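Local coordinates for uncharacterized protein YobA (Bacillus subtilis subsp. subtilis str. 168, PDB 4QY7) that is of unknown function, a small, probably exported DUF3221-family protein with an OB-fold, a fold that in many unrelated proteins binds nucleic acids or sugars, at residues A[69-75]-A[87-93]; A[19-25]-A[49-55]; A[12-16]-A[64-70]. All coordinates share one frame; numbering follows the deposited sequence.

Interaction 1 (A[69-75]-A[87-93])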
loop_
_atom_site.group_PDB
_atom_site.type_symbol
_atom_site.label_atom_id
_atom_site.label_comp_id
_atom_site.label_asym_id
_atom_site.label_seq_id
_atom_site.Cartn_x
_atom_site.Cartn_y
_atom_site.Cartn_z
ATOM N N LYS A 69 -6.396 -6.630 -3.291
ATOM C CA LYS A 69 -5.711 -6.967 -2.049
ATOM C C LYS A 69 -4.311 -7.429 -2.461
ATOM O O LYS A 69 -4.181 -8.286 -3.344
ATOM C CB LYS A 69 -6.456 -8.069 -1.298
ATOM C CG LYS A 69 -5.884 -8.328 0.087
ATOM C CD LYS A 69 -6.551 -9.569 0.670
ATOM C CE LYS A 69 -6.180 -9.795 2.116
ATOM N NZ LYS A 69 -7.035 -10.851 2.725
ATOM N N ILE A 70 -3.273 -6.849 -1.876
ATOM C CA ILE A 70 -1.914 -7.207 -2.277
ATOM C C ILE A 70 -1.008 -7.430 -1.089
ATOM O O ILE A 70 -1.263 -6.935 0.020
ATOM C CB ILE A 70 -1.290 -6.080 -3.177
ATOM C CG1 ILE A 70 -1.050 -4.771 -2.363
ATOM C CG2 ILE A 70 -2.197 -5.772 -4.398
ATOM C CD1 ILE A 70 -0.363 -3.655 -3.190
ATOM N N LYS A 71 0.078 -8.139 -1.359
ATOM C CA LYS A 71 1.208 -8.273 -0.448
ATOM C C LYS A 71 2.346 -7.497 -1.074
ATOM O O LYS A 71 2.621 -7.696 -2.260
ATOM C CB LYS A 71 1.593 -9.730 -0.275
ATOM C CG LYS A 71 2.650 -9.934 0.806
ATOM C CD LYS A 71 2.720 -11.428 1.141
ATOM C CE LYS A 71 3.687 -11.752 2.224
ATOM N NZ LYS A 71 3.824 -13.234 2.373
ATOM N N VAL A 72 3.029 -6.635 -0.311
ATOM C CA VAL A 72 4.166 -5.870 -0.839
ATOM C C VAL A 72 5.403 -6.265 -0.083
ATOM O O VAL A 72 5.282 -6.634 1.113
ATOM C CB VAL A 72 3.946 -4.339 -0.767
ATOM C CG1 VAL A 72 2.712 -3.936 -1.593
ATOM C CG2 VAL A 72 3.804 -3.852 0.687
ATOM N N TRP A 73 6.574 -6.126 -0.737
ATOM C CA TRP A 73 7.878 -6.417 -0.133
ATOM C C TRP A 73 8.741 -5.192 -0.182
ATOM O O TRP A 73 8.728 -4.463 -1.187
ATOM C CB TRP A 73 8.603 -7.569 -0.826
ATOM C CG TRP A 73 8.062 -8.904 -0.460
ATOM C CD1 TRP A 73 8.511 -9.733 0.527
ATOM C CD2 TRP A 73 6.946 -9.553 -1.054
ATOM N NE1 TRP A 73 7.736 -10.865 0.578
ATOM C CE2 TRP A 73 6.783 -10.794 -0.400
ATOM C CE3 TRP A 73 6.075 -9.223 -2.104
ATOM C CZ2 TRP A 73 5.780 -11.694 -0.752
ATOM C CZ3 TRP A 73 5.070 -10.109 -2.439
ATOM C CH2 TRP A 73 4.937 -11.334 -1.778
ATOM N N PHE A 74 9.482 -4.931 0.920
ATOM C CA PHE A 74 10.296 -3.725 1.002
ATOM C C PHE A 74 11.404 -3.904 2.020
ATOM O O PHE A 74 11.312 -4.799 2.860
ATOM C CB PHE A 74 9.404 -2.524 1.406
ATOM C CG PHE A 74 8.672 -2.737 2.712
ATOM C CD1 PHE A 74 7.430 -3.371 2.745
ATOM C CD2 PHE A 74 9.192 -2.254 3.908
ATOM C CE1 PHE A 74 6.798 -3.633 3.964
ATOM C CE2 PHE A 74 8.547 -2.500 5.115
ATOM C CZ PHE A 74 7.330 -3.155 5.132
ATOM N N HIS A 75 12.442 -3.080 1.956
ATOM C CA HIS A 75 13.538 -3.202 2.922
ATOM C C HIS A 75 13.177 -2.538 4.257
ATOM O O HIS A 75 13.315 -3.165 5.317
ATOM C CB HIS A 75 14.823 -2.603 2.358
ATOM C CG HIS A 75 15.305 -3.351 1.163
ATOM N ND1 HIS A 75 15.784 -4.659 1.267
ATOM C CD2 HIS A 75 15.301 -2.991 -0.139
ATOM C CE1 HIS A 75 16.077 -5.029 0.032
ATOM N NE2 HIS A 75 15.813 -4.055 -0.847
ATOM N N ILE A 87 8.608 0.027 -2.523
ATOM C CA ILE A 87 8.485 -1.431 -2.567
ATOM C C ILE A 87 9.276 -2.007 -3.710
ATOM O O ILE A 87 9.501 -1.322 -4.711
ATOM C CB ILE A 87 7.013 -1.897 -2.604
ATOM C CG1 ILE A 87 6.254 -1.371 -3.864
ATOM C CG2 ILE A 87 6.301 -1.423 -1.309
ATOM C CD1 ILE A 87 4.945 -2.142 -4.195
ATOM N N GLN A 88 9.748 -3.242 -3.538
ATOM C CA GLN A 88 10.543 -3.942 -4.556
ATOM C C GLN A 88 9.696 -4.935 -5.331
ATOM O O GLN A 88 10.074 -5.347 -6.426
ATOM C CB GLN A 88 11.714 -4.697 -3.902
ATOM C CG GLN A 88 12.632 -3.832 -3.034
ATOM C CD GLN A 88 13.281 -2.700 -3.793
ATOM O OE1 GLN A 88 13.648 -2.835 -4.964
ATOM N NE2 GLN A 88 13.464 -1.562 -3.137
ATOM N N LYS A 89 8.551 -5.351 -4.760
ATOM C CA LYS A 89 7.718 -6.321 -5.414
ATOM C C LYS A 89 6.351 -6.310 -4.818
ATOM O O LYS A 89 6.159 -5.883 -3.674
ATOM C CB LYS A 89 8.364 -7.709 -5.194
ATOM C CG LYS A 89 7.562 -8.921 -5.693
ATOM C CD LYS A 89 8.408 -10.192 -5.693
ATOM C CE LYS A 89 8.604 -10.792 -4.321
ATOM N NZ LYS A 89 9.700 -11.798 -4.320
ATOM N N TYR A 90 5.368 -6.752 -5.584
ATOM C CA TYR A 90 4.055 -6.971 -4.995
ATOM C C TYR A 90 3.437 -8.193 -5.616
ATOM O O TYR A 90 3.821 -8.626 -6.712
ATOM C CB TYR A 90 3.094 -5.779 -5.087
ATOM C CG TYR A 90 2.745 -5.393 -6.508
ATOM C CD1 TYR A 90 1.657 -5.961 -7.157
ATOM C CD2 TYR A 90 3.424 -4.368 -7.155
ATOM C CE1 TYR A 90 1.353 -5.628 -8.478
ATOM C CE2 TYR A 90 3.090 -3.982 -8.447
ATOM C CZ TYR A 90 2.062 -4.619 -9.109
ATOM O OH TYR A 90 1.778 -4.210 -10.384
ATOM N N GLU A 91 2.492 -8.760 -4.872
ATOM C CA GLU A 91 1.745 -9.931 -5.314
ATOM C C GLU A 91 0.270 -9.680 -5.129
ATOM O O GLU A 91 -0.129 -9.179 -4.086
ATOM C CB GLU A 91 2.181 -11.178 -4.542
ATOM C CG GLU A 91 1.486 -12.436 -5.031
ATOM C CD GLU A 91 2.094 -13.727 -4.535
ATOM O OE1 GLU A 91 2.445 -13.791 -3.336
ATOM O OE2 GLU A 91 2.200 -14.682 -5.340
ATOM N N LEU A 92 -0.550 -10.034 -6.149
ATOM C CA LEU A 92 -1.991 -9.856 -6.050
ATOM C C LEU A 92 -2.556 -11.057 -5.272
ATOM O O LEU A 92 -2.276 -12.206 -5.621
ATOM C CB LEU A 92 -2.665 -9.743 -7.449
ATOM C CG LEU A 92 -2.205 -8.551 -8.374
ATOM C CD1 LEU A 92 -3.091 -8.461 -9.625
ATOM C CD2 LEU A 92 -2.277 -7.203 -7.682
ATOM N N LEU A 93 -3.320 -10.797 -4.211
ATOM C CA LEU A 93 -3.883 -11.854 -3.367
ATOM C C LEU A 93 -5.333 -12.160 -3.775
ATOM O O LEU A 93 -6.027 -11.263 -4.314
ATOM C CB LEU A 93 -3.834 -11.412 -1.897
ATOM C CG LEU A 93 -2.451 -11.090 -1.344
ATOM C CD1 LEU A 93 -2.528 -10.717 0.134
ATOM C CD2 LEU A 93 -1.447 -12.220 -1.573
ATOM O OXT LEU A 93 -5.804 -13.293 -3.519
HETATM O O HOH W 1 -7.279 -8.804 -4.864
HETATM O O HOH W 2 12.360 -1.363 -0.372
#

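Interaction 2 (A[19-25]-A[49-55])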
loop_
_atom_site.group_PDB
_atom_site.type_symbol
_atom_site.label_atom_id
_atom_site.label_comp_id
_atom_site.label_asym_id
_atom_site.label_seq_id
_atom_site.Cartn_x
_atom_site.Cartn_y
_atom_site.Cartn_z
ATOM N N GLU A 19 2.975 7.216 -9.255
ATOM C CA GLU A 19 4.104 7.164 -8.317
ATOM C C GLU A 19 3.870 6.402 -7.038
ATOM O O GLU A 19 4.841 5.958 -6.442
ATOM C CB GLU A 19 4.497 8.611 -7.909
ATOM C CG GLU A 19 4.989 9.479 -9.060
ATOM C CD GLU A 19 6.140 8.890 -9.860
ATOM O OE1 GLU A 19 6.925 8.100 -9.284
ATOM O OE2 GLU A 19 6.244 9.205 -11.067
ATOM N N ARG A 20 2.639 6.269 -6.591
ATOM C CA ARG A 20 2.388 5.632 -5.302
ATOM C C ARG A 20 1.021 5.006 -5.237
ATOM O O ARG A 20 0.122 5.389 -5.988
ATOM C CB ARG A 20 2.499 6.693 -4.186
ATOM C CG ARG A 20 1.420 7.794 -4.234
ATOM C CD ARG A 20 0.242 7.514 -3.300
ATOM N NE ARG A 20 -0.827 8.511 -3.403
ATOM C CZ ARG A 20 -1.855 8.500 -4.255
ATOM N NH1 ARG A 20 -1.981 7.522 -5.151
ATOM N NH2 ARG A 20 -2.759 9.470 -4.226
ATOM N N ALA A 21 0.840 4.129 -4.267
ATOM C CA ALA A 21 -0.471 3.582 -3.973
ATOM C C ALA A 21 -0.715 3.753 -2.487
ATOM O O ALA A 21 0.231 3.717 -1.699
ATOM C CB ALA A 21 -0.597 2.122 -4.398
ATOM N N ILE A 22 -1.961 3.973 -2.095
ATOM C CA ILE A 22 -2.350 4.061 -0.692
ATOM C C ILE A 22 -3.045 2.774 -0.356
ATOM O O ILE A 22 -4.019 2.422 -1.037
ATOM C CB ILE A 22 -3.271 5.270 -0.429
ATOM C CG1 ILE A 22 -2.526 6.564 -0.868
ATOM C CG2 ILE A 22 -3.748 5.302 1.066
ATOM C CD1 ILE A 22 -2.889 7.839 -0.209
ATOM N N LEU A 23 -2.532 2.057 0.653
ATOM C CA LEU A 23 -3.106 0.791 1.085
ATOM C C LEU A 23 -3.774 0.921 2.419
ATOM O O LEU A 23 -3.213 1.541 3.325
ATOM C CB LEU A 23 -2.027 -0.285 1.224
ATOM C CG LEU A 23 -1.066 -0.461 0.088
ATOM C CD1 LEU A 23 -0.154 -1.659 0.357
ATOM C CD2 LEU A 23 -1.792 -0.619 -1.230
ATOM N N ILE A 24 -4.929 0.266 2.575
ATOM C CA ILE A 24 -5.614 0.171 3.865
ATOM C C ILE A 24 -5.257 -1.177 4.439
ATOM O O ILE A 24 -5.398 -2.188 3.756
ATOM C CB ILE A 24 -7.134 0.354 3.695
ATOM C CG1 ILE A 24 -7.427 1.781 3.210
ATOM C CG2 ILE A 24 -7.877 -0.001 5.005
ATOM C CD1 ILE A 24 -6.797 2.909 3.972
ATOM N N THR A 25 -4.855 -1.210 5.700
ATOM C CA THR A 25 -4.395 -2.444 6.372
ATOM C C THR A 25 -5.257 -2.873 7.551
ATOM O O THR A 25 -4.760 -3.553 8.447
ATOM C CB THR A 25 -2.975 -2.226 6.843
ATOM O OG1 THR A 25 -2.992 -1.168 7.814
ATOM C CG2 THR A 25 -2.057 -1.880 5.695
ATOM N N ASN A 49 -3.972 2.750 10.105
ATOM C CA ASN A 49 -4.261 1.543 9.324
ATOM C C ASN A 49 -4.049 1.859 7.814
ATOM O O ASN A 49 -4.770 1.348 6.963
ATOM C CB ASN A 49 -5.679 1.054 9.598
ATOM C CG ASN A 49 -5.769 0.301 10.898
ATOM O OD1 ASN A 49 -6.217 0.831 11.912
ATOM N ND2 ASN A 49 -5.278 -0.928 10.904
ATOM N N ILE A 50 -3.084 2.733 7.514
ATOM C CA ILE A 50 -2.761 3.171 6.162
ATOM C C ILE A 50 -1.283 3.031 5.945
ATOM O O ILE A 50 -0.489 3.320 6.860
ATOM C CB ILE A 50 -3.132 4.664 5.932
ATOM C CG1 ILE A 50 -4.615 4.896 5.988
ATOM C CG2 ILE A 50 -2.555 5.235 4.600
ATOM C CD1 ILE A 50 -4.869 6.162 6.610
ATOM N N VAL A 51 -0.899 2.637 4.736
ATOM C CA VAL A 51 0.494 2.556 4.313
ATOM C C VAL A 51 0.581 3.193 2.939
ATOM O O VAL A 51 -0.291 2.903 2.086
ATOM C CB VAL A 51 1.038 1.109 4.268
ATOM C CG1 VAL A 51 2.528 1.107 3.913
ATOM C CG2 VAL A 51 0.790 0.382 5.596
ATOM N N ILE A 52 1.609 3.994 2.688
ATOM C CA ILE A 52 1.814 4.581 1.378
ATOM C C ILE A 52 2.948 3.790 0.748
ATOM O O ILE A 52 3.994 3.693 1.362
ATOM C CB ILE A 52 2.122 6.087 1.527
ATOM C CG1 ILE A 52 0.868 6.801 2.115
ATOM C CG2 ILE A 52 2.525 6.677 0.158
ATOM C CD1 ILE A 52 1.070 8.049 2.606
ATOM N N VAL A 53 2.762 3.223 -0.436
ATOM C CA VAL A 53 3.816 2.457 -1.080
ATOM C C VAL A 53 4.285 3.188 -2.342
ATOM O O VAL A 53 3.491 3.518 -3.212
ATOM C CB VAL A 53 3.451 0.985 -1.367
ATOM C CG1 VAL A 53 3.225 0.222 -0.047
ATOM C CG2 VAL A 53 2.230 0.851 -2.278
ATOM N N GLY A 54 5.559 3.520 -2.378
ATOM C CA GLY A 54 6.153 4.142 -3.540
ATOM C C GLY A 54 6.377 3.092 -4.611
ATOM O O GLY A 54 6.929 2.022 -4.325
ATOM N N LEU A 55 5.991 3.402 -5.855
ATOM C CA LEU A 55 6.086 2.447 -6.971
ATOM C C LEU A 55 7.227 2.727 -7.979
ATOM O O LEU A 55 7.292 2.015 -8.997
ATOM C CB LEU A 55 4.737 2.501 -7.724
ATOM C CG LEU A 55 3.483 2.196 -6.884
ATOM C CD1 LEU A 55 2.219 2.456 -7.687
ATOM C CD2 LEU A 55 3.524 0.777 -6.324
#

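Interaction 3 (A[12-16]-A[64-70])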
loop_
_atom_site.group_PDB
_atom_site.type_symbol
_atom_site.label_atom_id
_atom_site.label_comp_id
_atom_site.label_asym_id
_atom_site.label_seq_id
_atom_site.Cartn_x
_atom_site.Cartn_y
_atom_site.Cartn_z
ATOM N N TYR A 12 -5.126 -3.360 1.169
ATOM C CA TYR A 12 -6.035 -3.163 0.040
ATOM C C TYR A 12 -5.736 -1.862 -0.646
ATOM O O TYR A 12 -5.662 -0.840 0.038
ATOM C CB TYR A 12 -7.506 -3.149 0.502
ATOM C CG TYR A 12 -7.955 -4.447 1.119
ATOM C CD1 TYR A 12 -7.666 -4.743 2.451
ATOM C CD2 TYR A 12 -8.549 -5.434 0.348
ATOM C CE1 TYR A 12 -8.025 -5.964 3.016
ATOM C CE2 TYR A 12 -8.945 -6.652 0.913
ATOM C CZ TYR A 12 -8.664 -6.911 2.244
ATOM O OH TYR A 12 -9.027 -8.106 2.843
ATOM N N VAL A 13 -5.670 -1.856 -1.979
ATOM C CA VAL A 13 -5.372 -0.631 -2.738
ATOM C C VAL A 13 -6.595 0.256 -2.768
ATOM O O VAL A 13 -7.577 -0.155 -3.348
ATOM C CB VAL A 13 -4.917 -0.946 -4.183
ATOM C CG1 VAL A 13 -4.608 0.335 -4.980
ATOM C CG2 VAL A 13 -3.703 -1.878 -4.189
ATOM N N VAL A 14 -6.538 1.458 -2.185
ATOM C CA VAL A 14 -7.680 2.401 -2.190
ATOM C C VAL A 14 -7.431 3.541 -3.171
ATOM O O VAL A 14 -8.381 4.026 -3.792
ATOM C CB VAL A 14 -8.076 2.955 -0.793
ATOM C CG1 VAL A 14 -8.813 1.895 0.011
ATOM C CG2 VAL A 14 -6.886 3.507 -0.015
ATOM N N LEU A 15 -6.174 3.971 -3.332
ATOM C CA LEU A 15 -5.792 5.002 -4.303
ATOM C C LEU A 15 -4.527 4.560 -5.008
ATOM O O LEU A 15 -3.661 3.952 -4.387
ATOM C CB LEU A 15 -5.555 6.352 -3.622
ATOM C CG LEU A 15 -6.756 6.998 -2.936
ATOM C CD1 LEU A 15 -6.299 8.021 -1.900
ATOM C CD2 LEU A 15 -7.688 7.654 -3.967
ATOM N N LYS A 16 -4.409 4.838 -6.304
ATOM C CA LYS A 16 -3.213 4.447 -7.050
ATOM C C LYS A 16 -2.996 5.456 -8.140
ATOM O O LYS A 16 -3.937 5.764 -8.874
ATOM C CB LYS A 16 -3.364 3.031 -7.658
ATOM C CG LYS A 16 -2.043 2.484 -8.272
ATOM C CD LYS A 16 -1.982 2.699 -9.795
ATOM C CE LYS A 16 -0.681 2.244 -10.395
ATOM N NZ LYS A 16 -0.741 2.246 -11.893
ATOM N N LEU A 64 -1.958 -3.021 -10.836
ATOM C CA LEU A 64 -2.149 -2.569 -9.474
ATOM C C LEU A 64 -3.314 -1.592 -9.509
ATOM O O LEU A 64 -3.157 -0.472 -9.983
ATOM C CB LEU A 64 -0.861 -1.938 -8.962
ATOM C CG LEU A 64 -0.818 -1.703 -7.495
ATOM C CD1 LEU A 64 -0.893 -3.018 -6.743
ATOM C CD2 LEU A 64 0.457 -0.950 -7.133
ATOM N N LYS A 65 -4.508 -2.076 -9.187
ATOM C CA LYS A 65 -5.734 -1.284 -9.293
ATOM C C LYS A 65 -6.454 -1.185 -7.984
ATOM O O LYS A 65 -6.297 -2.056 -7.111
ATOM C CB LYS A 65 -6.681 -1.929 -10.306
ATOM C CG LYS A 65 -6.007 -2.222 -11.651
ATOM C CD LYS A 65 -6.971 -2.438 -12.773
ATOM C CE LYS A 65 -6.218 -2.587 -14.071
ATOM N NZ LYS A 65 -7.138 -2.734 -15.228
ATOM N N ARG A 66 -7.305 -0.161 -7.876
ATOM C CA ARG A 66 -8.146 0.034 -6.689
ATOM C C ARG A 66 -8.995 -1.193 -6.449
ATOM O O ARG A 66 -9.552 -1.785 -7.401
ATOM C CB ARG A 66 -9.077 1.255 -6.838
ATOM C CG ARG A 66 -8.379 2.609 -6.840
ATOM C CD ARG A 66 -9.407 3.726 -6.706
ATOM N NE ARG A 66 -10.455 3.660 -7.735
ATOM C CZ ARG A 66 -11.664 4.209 -7.632
ATOM N NH1 ARG A 66 -12.007 4.888 -6.538
ATOM N NH2 ARG A 66 -12.544 4.084 -8.620
ATOM N N GLY A 67 -9.063 -1.590 -5.196
ATOM C CA GLY A 67 -9.844 -2.758 -4.809
ATOM C C GLY A 67 -9.052 -4.035 -4.723
ATOM O O GLY A 67 -9.526 -5.007 -4.123
ATOM N N GLU A 68 -7.842 -4.067 -5.295
ATOM C CA GLU A 68 -7.007 -5.247 -5.182
ATOM C C GLU A 68 -6.445 -5.386 -3.783
ATOM O O GLU A 68 -6.011 -4.395 -3.185
ATOM C CB GLU A 68 -5.837 -5.190 -6.174
ATOM C CG GLU A 68 -6.280 -5.289 -7.636
ATOM C CD GLU A 68 -6.834 -6.618 -8.109
ATOM O OE1 GLU A 68 -6.694 -7.630 -7.385
ATOM O OE2 GLU A 68 -7.368 -6.654 -9.239
ATOM N N LYS A 69 -6.396 -6.630 -3.291
ATOM C CA LYS A 69 -5.711 -6.967 -2.049
ATOM C C LYS A 69 -4.311 -7.429 -2.461
ATOM O O LYS A 69 -4.181 -8.286 -3.344
ATOM C CB LYS A 69 -6.456 -8.069 -1.298
ATOM C CG LYS A 69 -5.884 -8.328 0.087
ATOM C CD LYS A 69 -6.551 -9.569 0.670
ATOM C CE LYS A 69 -6.180 -9.795 2.116
ATOM N NZ LYS A 69 -7.035 -10.851 2.725
ATOM N N ILE A 70 -3.273 -6.849 -1.876
ATOM C CA ILE A 70 -1.914 -7.207 -2.277
ATOM C C ILE A 70 -1.008 -7.430 -1.089
ATOM O O ILE A 70 -1.263 -6.935 0.020
ATOM C CB ILE A 70 -1.290 -6.080 -3.177
ATOM C CG1 ILE A 70 -1.050 -4.771 -2.363
ATOM C CG2 ILE A 70 -2.197 -5.772 -4.398
ATOM C CD1 ILE A 70 -0.363 -3.655 -3.190
HETATM O O HOH W 3 -9.763 -10.549 2.817
HETATM O O HOH W 4 -10.467 5.612 -4.358
HETATM O O HOH W 5 -3.146 0.445 -12.492
#

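Interaction 1 (A[69-75]-A[87-93])
With Trp73 CG opposite its own carbonyl carbon (chi1 -77°) and the Lys89 chain bent at chi3 (77°), the lysine climbs over one face of the indole. In one of the two conformers of Trp73, Lys89 CE lies 4.0 Å from the centroid of the six-membered ring, a CH-pi contact, and Lys89 NZ follows as a cation-pi partner at 4.9 Å. Lys71 CG covers the opposite ring face, and Glu91 CB comes in at the ring's edge. Beneath these groups the antiparallel strands are joined by backbone hydrogen bonds, including the reciprocal pair between Lys71 and Glu91; at the end of the pairing, Gln88 N donates to Trp73 O (2.8 Å). The other face of the sheet is apolar: Ile70 CG2 meets Leu92 CD2 at 3.6 Å, while Ile87 CG2 reaches Val72 CB at 3.8 Å and its CD1 covers Val72 CG1. Replacing Ile87 with alanine would probably open a gap beside Val72, since both of these branch contacts would be lost. Tyr90 OH is tied to Asp63. Strand 84-86 runs parallel to 50-54 and strand 89-92 antiparallel to 69-74, consistent with the bent last strand that closes an OB-fold barrel.

Interaction 2 (A[19-25]-A[49-55])
Thr25 and Asn49 close one end of this antiparallel pairing, and Val53 fills the middle; among the residues of the contact these three lose the most surface to the opposite segment. Thr25 N donates to Asn49 O at 2.9 Å along a straight N-H (171°), but the donor stands 45° out of the carbonyl plane. With chi1 at 63°, the Thr25 methyl CG2 lies opposite its own carbonyl carbon and meets Val51 CG2 at 3.6 Å, the two side chains crossing at about a right angle; Val51 has a second conformer. The Asn49 carbonyl also receives the CA-H of Ile24.

Val53 splits its two methyls between neighbours: CG1 rests on Leu23 CD1 at 3.9 Å, and CG2 sits 3.8 Å from Ala21 CB, also leaning over Ala21 O. In the backbone, Ala21 N donates to Val53 O and Val53 N to Ala21 O, each at 2.9 Å, the second almost linear. Leu55 CD1 then lies against Arg20 C at 3.7 Å, continuing the apolar row past Ala21.

On the reverse face, Ile22 and Ile24 lie side by side with Ile50, Ile24 CD1 touching Ile50 CG1 at 3.6 Å; Met43 of helix 39-45 covers Ile22 and Ile50. The face carrying Leu23 and Val53 instead meets Ile70, Val72 and Ile87. One face is thus apolar and turned inward, the other largely apolar and partly covered by helix 39-45, consistent with the second and third strands of an OB-fold barrel.

Interaction 3 (A[12-16]-A[64-70])
Val13 is clasped by the type II turn from Lys65 to Glu68: Val13 N donates to Glu68 O (2.8 Å), and Gly67 N donates to Val13 O (2.8 Å), with Gly67 at the positive phi of 95° that the turn's third position requires. Val13 is the residue most covered by the other segment: its CB abuts Lys65 O at 3.4 Å, and its CG2 meets Leu64 CD1 at 4.0 Å and Ile70 CD1 at 3.9 Å. Tyr12 lays one ring face against the extended Lys69 chain, with Lys69 CG 3.9 Å from the ring centroid in a CH-pi contact; a water in the ring plane joins Tyr12 OH to Lys69 NZ. Arg66 CG and CD lie alongside Val14 O, CD 3.1 Å from it, and a second water, in the guanidinium plane, links Arg66 NH1 to Val14 O. The Lys16 chain, bent at chi2 (-97°), runs along Leu64 O with its CD at 3.4 Å; a third water bridges Lys16 NZ to that carbonyl, and the ammonium also bonds Thr61 OG1. Val14 and Leu15 both face Ile22 in a classic beta bulge, which lies where strand 7-16 runs between strands 20-24 and 69-74, with Val14 and Leu15 reaching Leu42 of helix 39-45.

The three contacts belong to one OB-fold barrel sheet, their centres 9 to 11 Å apart. Interactions 1 and 3 share Lys69 and Ile70 and use opposite edges of strand 69-74, which pairs with strand 89-92 on one side and strand 7-16 on the other. Interaction 2 joins strands 20-24 and 50-54, and strand 20-24 is also the neighbour of strand 7-16. Along the chain, the segments of interaction 2 fall between those of interaction 3, and interaction 1 opens last. Ile87 links interactions 1 and 2 by packing on Val53 and by a probable backbone hydrogen bond to Gly54. Together they tie strand 69-74 between the first and last strands and help to close the barrel.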